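Long-range contact in hydrazine synthase subunit gamma (Candidatus Kuenenia stuttgartiensis, PDB 5C2V), which forms part of the hydrazine synthase complex and reduces nitric oxide to hydroxylamine, the first half-reaction of hydrazine synthesis, using heme c: residues 66-78 and 86-98. Sequence-based numbering, arbitrary orientation.
Sequences CHYERGQTTGLIW and GSWKNTKYIRGGR. With CA (calcium ion), chain U; CA (calcium ion), chain S; HEC (heme c), chain V.
His67, an axial ligand of a heme c, and the carbonyl of Lys92 illustrate how a second shell orients an iron ligand. From the backbone outward, CB of His67 rests on CD1 of Ile94 at 3.6 Å and CG lies near Ile94 CG2. With CG beside the backbone N (chi1 -60°), the imidazole reaches between that isoleucine and Thr91, whose CG2 lies 3.5 Å from ND1 of His67. ND1 itself donates to Lys92 O, 3.1 Å away and almost in the ring plane, which, with the iron bond at NE2, holds the ring's rotation. CE1 lies near the iron, and at the far tip NE2 binds it at 2.0 Å, while the preceding Cys66 is bonded covalently to the same heme, as in the CXXCH motif of c-type cytochromes.

Further along, NE and NH2 of Arg95 grip Arg70 O side-on, while NH1 hydrogen-bonds to Glu155 O. NE2 of Gln72 gives Tyr93 OH a nearly straight hydrogen bond of 3.2 Å (165°). Ser87 and Asn90 bind separate calcium ions, the latter's completed by Ser267, Gly268 and Thr269. Phe50 of helix 43-51 packs against His67 and Ile94; strand 77-78 follows the heme-binding loop and pairs antiparallel with strand 89-90, which leads into Thr91 and Lys92.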
loop_
_atom_site.group_PDB
_atom_site.type_symbol
_atom_site.label_atom_id
_atom_site.label_comp_id
_atom_site.label_asym_id
_atom_site.label_seq_id
_atom_site.Cartn_x
_atom_site.Cartn_y
_atom_site.Cartn_z
ATOM N N CYS C 66 22.792 16.523 37.366
ATOM C CA CYS C 66 22.254 16.013 38.629
ATOM C C CYS C 66 22.790 16.781 39.843
ATOM O O CYS C 66 22.022 17.348 40.622
ATOM C CB CYS C 66 22.561 14.521 38.775
ATOM S SG CYS C 66 21.413 13.434 37.886
ATOM N N HIS C 67 24.112 16.758 40.005
ATOM C CA HIS C 67 24.811 17.365 41.141
ATOM C C HIS C 67 24.996 18.853 40.922
ATOM O O HIS C 67 25.679 19.541 41.673
ATOM C CB HIS C 67 26.152 16.673 41.363
ATOM C CG HIS C 67 26.017 15.214 41.642
ATOM N ND1 HIS C 67 25.479 14.718 42.809
ATOM C CD2 HIS C 67 26.314 14.128 40.880
ATOM C CE1 HIS C 67 25.468 13.399 42.768
ATOM N NE2 HIS C 67 25.970 13.019 41.603
ATOM N N TYR C 68 24.379 19.306 39.844
ATOM C CA TYR C 68 24.401 20.666 39.329
ATOM C C TYR C 68 25.844 21.138 38.985
ATOM O O TYR C 68 26.735 20.299 38.924
ATOM C CB TYR C 68 23.689 21.540 40.379
ATOM C CG TYR C 68 23.664 22.990 40.088
ATOM C CD1 TYR C 68 22.801 23.521 39.104
ATOM C CD2 TYR C 68 24.498 23.844 40.775
ATOM C CE1 TYR C 68 22.804 24.867 38.844
ATOM C CE2 TYR C 68 24.502 25.158 40.505
ATOM C CZ TYR C 68 23.679 25.690 39.572
ATOM O OH TYR C 68 23.668 27.041 39.304
ATOM N N GLU C 69 26.109 22.431 38.781
ATOM C CA GLU C 69 27.472 22.823 38.370
ATOM C C GLU C 69 28.296 23.652 39.368
ATOM O O GLU C 69 29.481 23.902 39.137
ATOM C CB GLU C 69 27.435 23.549 37.020
ATOM C CG GLU C 69 27.069 25.006 37.073
ATOM C CD GLU C 69 25.626 25.242 36.725
ATOM O OE1 GLU C 69 25.227 26.420 36.630
ATOM O OE2 GLU C 69 24.894 24.249 36.532
ATOM N N ARG C 70 27.668 24.073 40.462
ATOM C CA ARG C 70 28.352 24.720 41.573
ATOM C C ARG C 70 28.809 23.582 42.476
ATOM O O ARG C 70 29.365 23.782 43.559
ATOM C CB ARG C 70 27.426 25.704 42.302
ATOM C CG ARG C 70 27.012 26.916 41.468
ATOM C CD ARG C 70 25.824 27.619 42.121
ATOM N NE ARG C 70 25.227 28.627 41.236
ATOM C CZ ARG C 70 24.078 29.245 41.486
ATOM N NH1 ARG C 70 23.388 28.945 42.578
ATOM N NH2 ARG C 70 23.618 30.157 40.651
ATOM N N GLY C 71 28.543 22.373 41.988
ATOM C CA GLY C 71 28.850 21.140 42.677
ATOM C C GLY C 71 28.069 20.989 43.962
ATOM O O GLY C 71 28.664 20.800 45.019
ATOM N N GLN C 72 26.744 21.097 43.894
ATOM C CA GLN C 72 25.934 20.890 45.089
ATOM C C GLN C 72 24.921 19.765 44.900
ATOM O O GLN C 72 25.185 18.623 45.276
ATOM C CB GLN C 72 25.210 22.189 45.452
ATOM C CG GLN C 72 26.107 23.415 45.446
ATOM C CD GLN C 72 25.348 24.690 45.743
ATOM O OE1 GLN C 72 24.903 25.389 44.832
ATOM N NE2 GLN C 72 25.189 24.999 47.025
ATOM N N THR C 73 23.800 20.091 44.254
ATOM C CA THR C 73 22.767 19.126 43.868
ATOM C C THR C 73 21.586 19.849 43.222
ATOM O O THR C 73 21.385 21.043 43.449
ATOM C CB THR C 73 22.245 18.306 45.074
ATOM O OG1 THR C 73 21.289 17.338 44.623
ATOM C CG2 THR C 73 21.602 19.216 46.112
ATOM N N THR C 74 20.806 19.126 42.422
ATOM C CA THR C 74 19.570 19.673 41.862
ATOM C C THR C 74 18.331 19.276 42.660
ATOM O O THR C 74 17.241 19.799 42.428
ATOM C CB THR C 74 19.378 19.239 40.399
ATOM O OG1 THR C 74 19.466 17.812 40.305
ATOM C CG2 THR C 74 20.442 19.870 39.515
ATOM N N GLY C 75 18.501 18.349 43.598
ATOM C CA GLY C 75 17.384 17.835 44.369
ATOM C C GLY C 75 16.544 16.817 43.617
ATOM O O GLY C 75 15.492 16.396 44.098
ATOM N N LEU C 76 17.008 16.419 42.435
ATOM C CA LEU C 76 16.293 15.440 41.622
ATOM C C LEU C 76 16.372 14.043 42.230
ATOM O O LEU C 76 17.441 13.594 42.640
ATOM C CB LEU C 76 16.843 15.421 40.194
ATOM C CG LEU C 76 16.511 16.627 39.313
ATOM C CD1 LEU C 76 17.259 16.547 37.992
ATOM C CD2 LEU C 76 15.011 16.717 39.076
ATOM N N ILE C 77 15.233 13.361 42.279
ATOM C CA ILE C 77 15.155 12.032 42.878
ATOM C C ILE C 77 15.056 10.954 41.801
ATOM O O ILE C 77 14.156 10.980 40.961
ATOM C CB ILE C 77 13.954 11.928 43.836
ATOM C CG1 ILE C 77 14.027 13.039 44.886
ATOM C CG2 ILE C 77 13.909 10.556 44.491
ATOM C CD1 ILE C 77 12.840 13.086 45.819
ATOM N N TRP C 78 15.983 10.002 41.838
ATOM C CA TRP C 78 16.112 9.009 40.776
ATOM C C TRP C 78 15.932 7.582 41.274
ATOM O O TRP C 78 16.095 7.305 42.464
ATOM C CB TRP C 78 17.479 9.135 40.106
ATOM C CG TRP C 78 17.732 10.482 39.529
ATOM C CD1 TRP C 78 18.442 11.498 40.099
ATOM C CD2 TRP C 78 17.275 10.969 38.265
ATOM N NE1 TRP C 78 18.457 12.589 39.264
ATOM C CE2 TRP C 78 17.747 12.289 38.131
ATOM C CE3 TRP C 78 16.514 10.416 37.230
ATOM C CZ2 TRP C 78 17.481 13.066 37.008
ATOM C CZ3 TRP C 78 16.252 11.187 36.116
ATOM C CH2 TRP C 78 16.734 12.497 36.013
ATOM N N GLY C 86 12.049 0.622 42.461
ATOM C CA GLY C 86 11.041 1.107 43.384
ATOM C C GLY C 86 11.682 1.676 44.634
ATOM O O GLY C 86 10.998 2.175 45.527
ATOM N N SER C 87 13.007 1.594 44.692
ATOM C CA SER C 87 13.780 2.171 45.784
ATOM C C SER C 87 14.403 3.479 45.330
ATOM O O SER C 87 15.332 3.468 44.530
ATOM C CB SER C 87 14.873 1.210 46.247
ATOM O OG SER C 87 15.798 0.950 45.207
ATOM N N TRP C 88 13.913 4.592 45.867
ATOM C CA TRP C 88 14.279 5.919 45.378
ATOM C C TRP C 88 15.459 6.539 46.119
ATOM O O TRP C 88 15.604 6.363 47.328
ATOM C CB TRP C 88 13.073 6.857 45.473
ATOM C CG TRP C 88 11.879 6.356 44.731
ATOM C CD1 TRP C 88 10.830 5.648 45.243
ATOM C CD2 TRP C 88 11.613 6.516 43.335
ATOM N NE1 TRP C 88 9.924 5.362 44.250
ATOM C CE2 TRP C 88 10.381 5.883 43.069
ATOM C CE3 TRP C 88 12.294 7.136 42.283
ATOM C CZ2 TRP C 88 9.819 5.854 41.795
ATOM C CZ3 TRP C 88 11.735 7.104 41.020
ATOM C CH2 TRP C 88 10.509 6.468 40.787
ATOM N N LYS C 89 16.299 7.267 45.386
ATOM C CA LYS C 89 17.412 7.985 46.001
ATOM C C LYS C 89 17.524 9.448 45.576
ATOM O O LYS C 89 17.709 9.769 44.402
ATOM C CB LYS C 89 18.735 7.278 45.712
ATOM C CG LYS C 89 18.944 6.025 46.532
ATOM C CD LYS C 89 19.036 6.321 48.018
ATOM C CE LYS C 89 19.522 5.100 48.782
ATOM N NZ LYS C 89 18.702 3.894 48.479
ATOM N N ASN C 90 17.399 10.316 46.573
ATOM C CA ASN C 90 17.679 11.744 46.483
ATOM C C ASN C 90 19.111 11.976 45.988
ATOM O O ASN C 90 20.033 11.271 46.393
ATOM C CB ASN C 90 17.414 12.359 47.874
ATOM C CG ASN C 90 18.183 13.646 48.153
ATOM O OD1 ASN C 90 18.616 14.357 47.257
ATOM N ND2 ASN C 90 18.347 13.945 49.436
ATOM N N THR C 91 19.295 12.952 45.100
ATOM C CA THR C 91 20.622 13.227 44.546
ATOM C C THR C 91 21.541 13.819 45.610
ATOM O O THR C 91 21.223 14.835 46.228
ATOM C CB THR C 91 20.555 14.186 43.337
ATOM O OG1 THR C 91 19.749 13.602 42.306
ATOM C CG2 THR C 91 21.951 14.455 42.788
ATOM N N LYS C 92 22.689 13.179 45.809
ATOM C CA LYS C 92 23.599 13.537 46.892
ATOM C C LYS C 92 24.190 14.938 46.758
ATOM O O LYS C 92 24.561 15.372 45.669
ATOM C CB LYS C 92 24.735 12.515 46.984
ATOM C CG LYS C 92 24.566 11.496 48.099
ATOM C CD LYS C 92 24.678 12.159 49.463
ATOM C CE LYS C 92 24.564 11.144 50.588
ATOM N NZ LYS C 92 24.671 11.779 51.931
ATOM N N TYR C 93 24.268 15.633 47.889
ATOM C CA TYR C 93 24.926 16.930 47.970
ATOM C C TYR C 93 26.431 16.698 48.090
ATOM O O TYR C 93 26.893 16.100 49.061
ATOM C CB TYR C 93 24.379 17.713 49.169
ATOM C CG TYR C 93 24.791 19.164 49.252
ATOM C CD1 TYR C 93 24.098 20.145 48.553
ATOM C CD2 TYR C 93 25.850 19.560 50.055
ATOM C CE1 TYR C 93 24.463 21.475 48.641
ATOM C CE2 TYR C 93 26.220 20.885 50.147
ATOM C CZ TYR C 93 25.527 21.839 49.434
ATOM O OH TYR C 93 25.896 23.162 49.524
ATOM N N ILE C 94 27.195 17.166 47.105
ATOM C CA ILE C 94 28.601 16.773 46.995
ATOM C C ILE C 94 29.625 17.759 47.572
ATOM O O ILE C 94 30.828 17.534 47.443
ATOM C CB ILE C 94 28.984 16.487 45.523
ATOM C CG1 ILE C 94 28.669 17.684 44.629
ATOM C CG2 ILE C 94 28.265 15.247 45.018
ATOM C CD1 ILE C 94 29.120 17.499 43.195
ATOM N N ARG C 95 29.173 18.846 48.190
ATOM C CA ARG C 95 30.107 19.730 48.887
ATOM C C ARG C 95 30.641 19.044 50.142
ATOM O O ARG C 95 29.877 18.448 50.902
ATOM C CB ARG C 95 29.451 21.060 49.263
ATOM C CG ARG C 95 29.103 21.963 48.091
ATOM C CD ARG C 95 30.337 22.343 47.289
ATOM N NE ARG C 95 30.076 23.467 46.393
ATOM C CZ ARG C 95 30.411 24.726 46.658
ATOM N NH1 ARG C 95 31.034 25.026 47.789
ATOM N NH2 ARG C 95 30.131 25.686 45.787
ATOM N N GLY C 96 31.952 19.129 50.349
ATOM C CA GLY C 96 32.588 18.529 51.510
ATOM C C GLY C 96 32.402 17.025 51.576
ATOM O O GLY C 96 32.044 16.479 52.619
ATOM N N GLY C 97 32.652 16.353 50.458
ATOM C CA GLY C 97 32.411 14.926 50.358
ATOM C C GLY C 97 33.474 14.045 50.986
ATOM O O GLY C 97 33.168 12.960 51.482
ATOM N N ARG C 98 34.721 14.504 50.970
ATOM C CA ARG C 98 35.838 13.686 51.437
ATOM C C ARG C 98 35.879 13.554 52.958
ATOM O O ARG C 98 36.496 12.633 53.491
ATOM C CB ARG C 98 37.166 14.263 50.938
ATOM C CG ARG C 98 37.549 15.597 51.562
ATOM C CD ARG C 98 38.973 15.990 51.193
ATOM N NE ARG C 98 39.391 17.221 51.859
ATOM C CZ ARG C 98 40.615 17.732 51.788
ATOM N NH1 ARG C 98 41.554 17.119 51.080
ATOM N NH2 ARG C 98 40.904 18.856 52.430
HETATM CA CA CA U . 16.725 2.382 42.968
HETATM CA CA CA S . 18.817 15.987 49.222
HETATM FE FE HEC V . 26.042 11.032 41.387
HETATM C CHA HEC V . 25.626 10.009 44.642
HETATM C CHB HEC V . 29.288 11.829 42.062
HETATM C CHC HEC V . 26.539 11.824 38.066
HETATM C CHD HEC V . 22.659 10.988 40.846
HETATM N NA HEC V . 27.251 10.900 43.050
HETATM C C1A HEC V . 26.864 10.521 44.319
HETATM C C2A HEC V . 27.975 10.768 45.224
HETATM C C3A HEC V . 28.987 11.269 44.499
HETATM C C4A HEC V . 28.547 11.361 43.122
HETATM C CMA HEC V . 30.391 11.688 44.994
HETATM C CAA HEC V . 27.970 10.475 46.746
HETATM C CBA HEC V . 28.148 11.751 47.569
HETATM C CGA HEC V . 28.181 11.421 49.039
HETATM O O1A HEC V . 27.956 10.237 49.398
HETATM O O2A HEC V . 28.432 12.347 49.854
HETATM N NB HEC V . 27.598 11.825 40.280
HETATM C C1B HEC V . 28.901 11.821 40.738
HETATM C C2B HEC V . 29.783 11.800 39.589
HETATM C C3B HEC V . 29.026 11.807 38.484
HETATM C C4B HEC V . 27.637 11.819 38.897
HETATM C CMB HEC V . 31.325 11.796 39.661
HETATM C CAB HEC V . 29.512 11.791 37.016
HETATM C CBB HEC V . 30.135 10.424 36.656
HETATM N NC HEC V . 24.822 11.368 39.756
HETATM C C1C HEC V . 25.233 11.645 38.468
HETATM C C2C HEC V . 24.074 11.575 37.601
HETATM C C3C HEC V . 22.992 11.483 38.385
HETATM C C4C HEC V . 23.446 11.260 39.747
HETATM C CMC HEC V . 24.084 12.002 36.114
HETATM C CAC HEC V . 21.517 11.457 37.918
HETATM C CBC HEC V . 21.232 10.166 37.118
HETATM N ND HEC V . 24.387 10.635 42.587
HETATM C C1D HEC V . 23.095 10.527 42.074
HETATM C C2D HEC V . 22.269 9.844 43.044
HETATM C C3D HEC V . 23.195 9.540 44.229
HETATM C C4D HEC V . 24.489 10.066 43.857
HETATM C CMD HEC V . 20.771 9.495 42.913
HETATM C CAD HEC V . 22.826 8.814 45.539
HETATM C CBD HEC V . 22.877 7.310 45.289
HETATM C CGD HEC V . 22.540 6.574 46.558
HETATM O O1D HEC V . 22.538 5.315 46.544
HETATM O O2D HEC V . 22.275 7.249 47.584
HETATM O O HOH W 1 21.211 15.909 48.931
HETATM O O HOH W 2 18.658 17.518 47.426
HETATM O O HOH W 3 17.648 4.606 42.882
HETATM O O HOH W 4 26.220 8.959 41.125
#